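FixK2 protein (Bradyrhizobium japonicum, PDB 4I2O) probably acts as a DNA-binding transcription factor of the CRP/FNR superfamily, linked to the regulation of nitrogen fixation. Local coordinates at residues A[58-72]-A[103-117]. The protein carries 1 engineered substitution. Sequence-based numbering, arbitrary orientation.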
# COMPACT_ATOMS: atom_id res chain seq x y z
N ALA A 58 6.40 -15.43 10.94
CA ALA A 58 5.82 -14.32 11.70
C ALA A 58 5.44 -14.81 13.07
O ALA A 58 4.27 -15.00 13.34
CB ALA A 58 4.55 -13.80 10.98
N GLU A 59 6.44 -15.01 13.92
CA GLU A 59 6.28 -15.70 15.19
C GLU A 59 5.95 -14.75 16.36
O GLU A 59 5.25 -15.13 17.32
CB GLU A 59 7.57 -16.45 15.49
CG GLU A 59 7.51 -17.39 16.66
CD GLU A 59 8.77 -18.25 16.76
OE1 GLU A 59 9.54 -18.29 15.77
OE2 GLU A 59 8.97 -18.89 17.82
N TYR A 60 6.44 -13.53 16.25
CA TYR A 60 6.21 -12.52 17.27
C TYR A 60 5.58 -11.27 16.71
O TYR A 60 5.68 -11.01 15.50
CB TYR A 60 7.52 -12.15 17.99
CG TYR A 60 8.06 -13.34 18.68
CD1 TYR A 60 7.63 -13.69 19.95
CD2 TYR A 60 8.99 -14.15 18.04
CE1 TYR A 60 8.11 -14.81 20.56
CE2 TYR A 60 9.47 -15.28 18.65
CZ TYR A 60 9.03 -15.59 19.91
OH TYR A 60 9.50 -16.72 20.52
N VAL A 61 4.88 -10.52 17.57
CA VAL A 61 4.35 -9.20 17.24
C VAL A 61 4.99 -8.26 18.24
O VAL A 61 5.23 -8.67 19.38
CB VAL A 61 2.83 -9.15 17.35
CG1 VAL A 61 2.29 -7.79 16.91
CG2 VAL A 61 2.21 -10.25 16.45
N TYR A 62 5.24 -7.03 17.83
CA TYR A 62 6.15 -6.11 18.56
C TYR A 62 5.53 -4.73 18.76
O TYR A 62 4.73 -4.27 17.94
CB TYR A 62 7.40 -5.87 17.70
CG TYR A 62 8.14 -7.13 17.25
CD1 TYR A 62 9.28 -7.56 17.93
CD2 TYR A 62 7.70 -7.87 16.17
CE1 TYR A 62 9.96 -8.76 17.52
CE2 TYR A 62 8.37 -9.02 15.75
CZ TYR A 62 9.50 -9.46 16.43
OH TYR A 62 10.14 -10.61 15.97
N GLN A 63 5.94 -4.03 19.83
CA GLN A 63 5.50 -2.65 20.00
C GLN A 63 6.73 -1.85 20.36
O GLN A 63 7.48 -2.23 21.26
CB GLN A 63 4.42 -2.55 21.08
CG GLN A 63 3.98 -1.12 21.33
CD GLN A 63 3.00 -1.01 22.46
OE1 GLN A 63 3.15 -1.69 23.49
NE2 GLN A 63 1.99 -0.15 22.29
N VAL A 64 7.01 -0.77 19.62
CA VAL A 64 8.16 0.10 20.03
C VAL A 64 7.89 0.75 21.38
O VAL A 64 6.82 1.33 21.61
CB VAL A 64 8.40 1.17 18.93
CG1 VAL A 64 9.61 2.00 19.23
CG2 VAL A 64 8.54 0.54 17.52
N VAL A 65 8.85 0.64 22.30
CA VAL A 65 8.77 1.38 23.57
C VAL A 65 9.65 2.62 23.43
O VAL A 65 9.17 3.76 23.56
CB VAL A 65 9.23 0.54 24.75
CG1 VAL A 65 9.17 1.36 26.06
CG2 VAL A 65 8.38 -0.70 24.87
N THR A 66 10.92 2.43 23.14
CA THR A 66 11.74 3.60 22.76
C THR A 66 12.47 3.33 21.49
O THR A 66 12.68 2.17 21.15
CB THR A 66 12.80 3.94 23.82
OG1 THR A 66 13.71 2.82 23.97
CG2 THR A 66 12.15 4.21 25.22
N GLY A 67 12.87 4.39 20.79
CA GLY A 67 13.58 4.27 19.53
C GLY A 67 12.70 4.32 18.28
O GLY A 67 11.75 5.08 18.23
N ALA A 68 13.08 3.58 17.25
CA ALA A 68 12.39 3.70 15.95
C ALA A 68 12.80 2.54 15.07
O ALA A 68 13.97 2.11 15.11
CB ALA A 68 12.75 5.05 15.26
N VAL A 69 11.87 2.11 14.22
CA VAL A 69 12.08 0.92 13.38
C VAL A 69 11.67 1.26 11.95
O VAL A 69 10.70 1.98 11.73
CB VAL A 69 11.22 -0.25 13.95
CG1 VAL A 69 11.29 -1.52 13.02
CG2 VAL A 69 11.73 -0.64 15.38
N ARG A 70 12.37 0.73 10.96
CA ARG A 70 11.88 0.84 9.56
C ARG A 70 11.49 -0.52 9.00
O ARG A 70 12.19 -1.50 9.24
CB ARG A 70 12.96 1.49 8.69
CG ARG A 70 14.32 0.75 8.74
CD ARG A 70 15.45 1.42 7.81
NE ARG A 70 16.71 0.75 8.08
CZ ARG A 70 17.71 1.26 8.82
NH1 ARG A 70 17.71 2.51 9.25
NH2 ARG A 70 18.77 0.51 9.08
N SER A 71 10.38 -0.58 8.25
CA SER A 71 9.93 -1.80 7.58
C SER A 71 10.12 -1.52 6.10
O SER A 71 9.73 -0.45 5.64
CB SER A 71 8.41 -2.08 7.82
OG SER A 71 8.19 -2.57 9.15
N TYR A 72 10.72 -2.47 5.37
CA TYR A 72 11.07 -2.23 3.97
C TYR A 72 11.13 -3.49 3.13
O TYR A 72 11.14 -4.65 3.63
CB TYR A 72 12.43 -1.53 3.92
CG TYR A 72 13.49 -2.38 4.48
CD1 TYR A 72 14.20 -3.27 3.68
CD2 TYR A 72 13.74 -2.37 5.87
CE1 TYR A 72 15.17 -4.11 4.22
CE2 TYR A 72 14.68 -3.18 6.41
CZ TYR A 72 15.38 -4.05 5.60
OH TYR A 72 16.32 -4.86 6.18
N ALA A 103 10.84 -6.74 5.78
CA ALA A 103 11.90 -6.86 6.79
C ALA A 103 11.75 -5.68 7.73
O ALA A 103 11.10 -4.69 7.38
CB ALA A 103 13.26 -6.82 6.10
N ALA A 104 12.35 -5.75 8.94
CA ALA A 104 12.23 -4.64 9.89
C ALA A 104 13.58 -4.53 10.52
O ALA A 104 14.18 -5.57 10.87
CB ALA A 104 11.17 -4.94 11.02
N GLU A 105 14.05 -3.30 10.68
CA GLU A 105 15.37 -3.04 11.27
C GLU A 105 15.26 -1.88 12.21
O GLU A 105 14.55 -0.93 11.96
CB GLU A 105 16.39 -2.61 10.18
CG GLU A 105 17.12 -3.71 9.47
CD GLU A 105 18.00 -3.21 8.32
OE1 GLU A 105 17.76 -2.07 7.83
OE2 GLU A 105 18.89 -3.98 7.88
N ALA A 106 16.04 -1.93 13.30
CA ALA A 106 16.12 -0.77 14.18
C ALA A 106 16.85 0.37 13.48
O ALA A 106 17.92 0.17 12.93
CB ALA A 106 16.86 -1.13 15.49
N ILE A 107 16.27 1.58 13.53
CA ILE A 107 16.90 2.77 12.94
C ILE A 107 17.95 3.34 13.89
O ILE A 107 19.00 3.86 13.46
CB ILE A 107 15.87 3.84 12.63
CG1 ILE A 107 14.90 3.29 11.57
CG2 ILE A 107 16.51 5.10 12.05
CD1 ILE A 107 13.64 4.18 11.45
N ILE A 108 17.65 3.22 15.19
CA ILE A 108 18.55 3.67 16.30
C ILE A 108 18.37 2.62 17.38
O ILE A 108 17.48 1.80 17.27
CB ILE A 108 18.13 5.06 16.85
CG1 ILE A 108 16.61 5.13 17.09
CG2 ILE A 108 18.55 6.19 15.87
CD1 ILE A 108 16.15 6.41 17.82
N ASP A 109 19.24 2.61 18.39
CA ASP A 109 18.97 1.67 19.50
C ASP A 109 17.50 1.74 19.91
O ASP A 109 16.98 2.86 20.13
CB ASP A 109 19.84 2.02 20.73
CG ASP A 109 21.31 1.74 20.51
OD1 ASP A 109 21.63 1.17 19.46
OD2 ASP A 109 22.15 2.06 21.39
N THR A 110 16.85 0.57 20.06
CA THR A 110 15.38 0.53 20.21
C THR A 110 15.01 -0.52 21.24
O THR A 110 15.61 -1.61 21.25
CB THR A 110 14.76 0.16 18.87
OG1 THR A 110 14.94 1.30 17.99
CG2 THR A 110 13.24 -0.11 18.97
N SER A 111 14.05 -0.19 22.11
CA SER A 111 13.48 -1.21 23.00
C SER A 111 12.04 -1.50 22.57
O SER A 111 11.31 -0.60 22.17
CB SER A 111 13.54 -0.76 24.47
OG SER A 111 12.89 0.49 24.65
N VAL A 112 11.67 -2.77 22.58
CA VAL A 112 10.33 -3.14 22.18
C VAL A 112 9.72 -4.01 23.28
O VAL A 112 10.41 -4.54 24.18
CB VAL A 112 10.35 -3.95 20.87
CG1 VAL A 112 10.91 -3.06 19.70
CG2 VAL A 112 11.13 -5.26 21.07
N ARG A 113 8.40 -4.15 23.22
CA ARG A 113 7.73 -5.24 23.97
C ARG A 113 7.28 -6.22 22.88
O ARG A 113 6.97 -5.81 21.75
CB ARG A 113 6.52 -4.70 24.72
CG ARG A 113 6.86 -3.64 25.77
CD ARG A 113 5.69 -3.21 26.65
NE ARG A 113 4.40 -3.20 25.97
CZ ARG A 113 3.24 -2.91 26.58
NH1 ARG A 113 3.23 -2.60 27.88
NH2 ARG A 113 2.09 -2.93 25.91
N LEU A 114 7.24 -7.52 23.18
CA LEU A 114 6.72 -8.44 22.15
C LEU A 114 5.89 -9.55 22.77
O LEU A 114 6.05 -9.84 23.93
CB LEU A 114 7.83 -9.02 21.27
CG LEU A 114 9.04 -9.64 22.00
CD1 LEU A 114 8.79 -11.07 22.35
CD2 LEU A 114 10.26 -9.53 21.11
N VAL A 115 5.02 -10.15 21.96
CA VAL A 115 4.15 -11.23 22.42
C VAL A 115 4.18 -12.29 21.35
O VAL A 115 4.43 -11.98 20.20
CB VAL A 115 2.70 -10.75 22.60
CG1 VAL A 115 2.59 -9.78 23.79
CG2 VAL A 115 2.22 -10.09 21.38
N LYS A 116 3.95 -13.54 21.72
CA LYS A 116 3.89 -14.55 20.68
C LYS A 116 2.62 -14.35 19.85
O LYS A 116 1.54 -14.10 20.39
CB LYS A 116 3.89 -15.97 21.22
CG LYS A 116 5.10 -16.31 22.03
CD LYS A 116 5.22 -17.82 22.25
CE LYS A 116 6.37 -18.10 23.23
NZ LYS A 116 6.13 -17.45 24.55
N ARG A 117 2.80 -14.44 18.54
CA ARG A 117 1.67 -14.44 17.62
C ARG A 117 0.64 -15.52 18.02
O ARG A 117 -0.57 -15.28 17.98
CB ARG A 117 2.19 -14.65 16.20
CG ARG A 117 1.13 -14.78 15.13
CD ARG A 117 0.19 -13.59 15.03
NE ARG A 117 -0.72 -13.74 13.89
CZ ARG A 117 -1.68 -14.67 13.80
NH1 ARG A 117 -1.86 -15.57 14.77
NH2 ARG A 117 -2.46 -14.73 12.73
O HOH W 1 20.00 3.49 10.99
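Two antiparallel ladders of the cyclic-nucleotide-binding-type β-roll join 58-72 to 103-117: V61 and Q63 pair with V115 and R113 in one sheet, R70 and Y72 with E105 and A103 in the other. Between the ladders the chain turns a corner at V65, and 103-117 passes from one sheet to the other through 107-109. There a classic bulge sets V65 N (2.8 Å) and T66 N against one acceptor, S111 O, both from the same face of its carbonyl plane. The hydroxyls T66 OG1 and S111 OG meet at 2.6 Å, and T110 OG1 takes the A68 N-H while giving its own hydrogen to I108 O. In the second ladder R70 turns NE and NH2 onto E105 OE1, each at 3.0 Å; the oxygen lies in the guanidinium plane, but the carboxylate and guanidinium planes are 82° apart. R70 also forms salt bridges with D48 and with D186 of helix 184-191, in the DNA-binding domain. With CG set between the backbone N and the carbonyl carbon (chi1 63°), the Y72 ring receives A103 CB over one face in a CH-pi contact, 3.9 Å from its centroid. Y62 runs alongside L114, CE1 to CD2 3.7 Å, near Y52 and F92. Long antiparallel pairs bending from one sheet into the other are characteristic of the double-stranded β-helix (jelly roll) of CRP/FNR sensor domains.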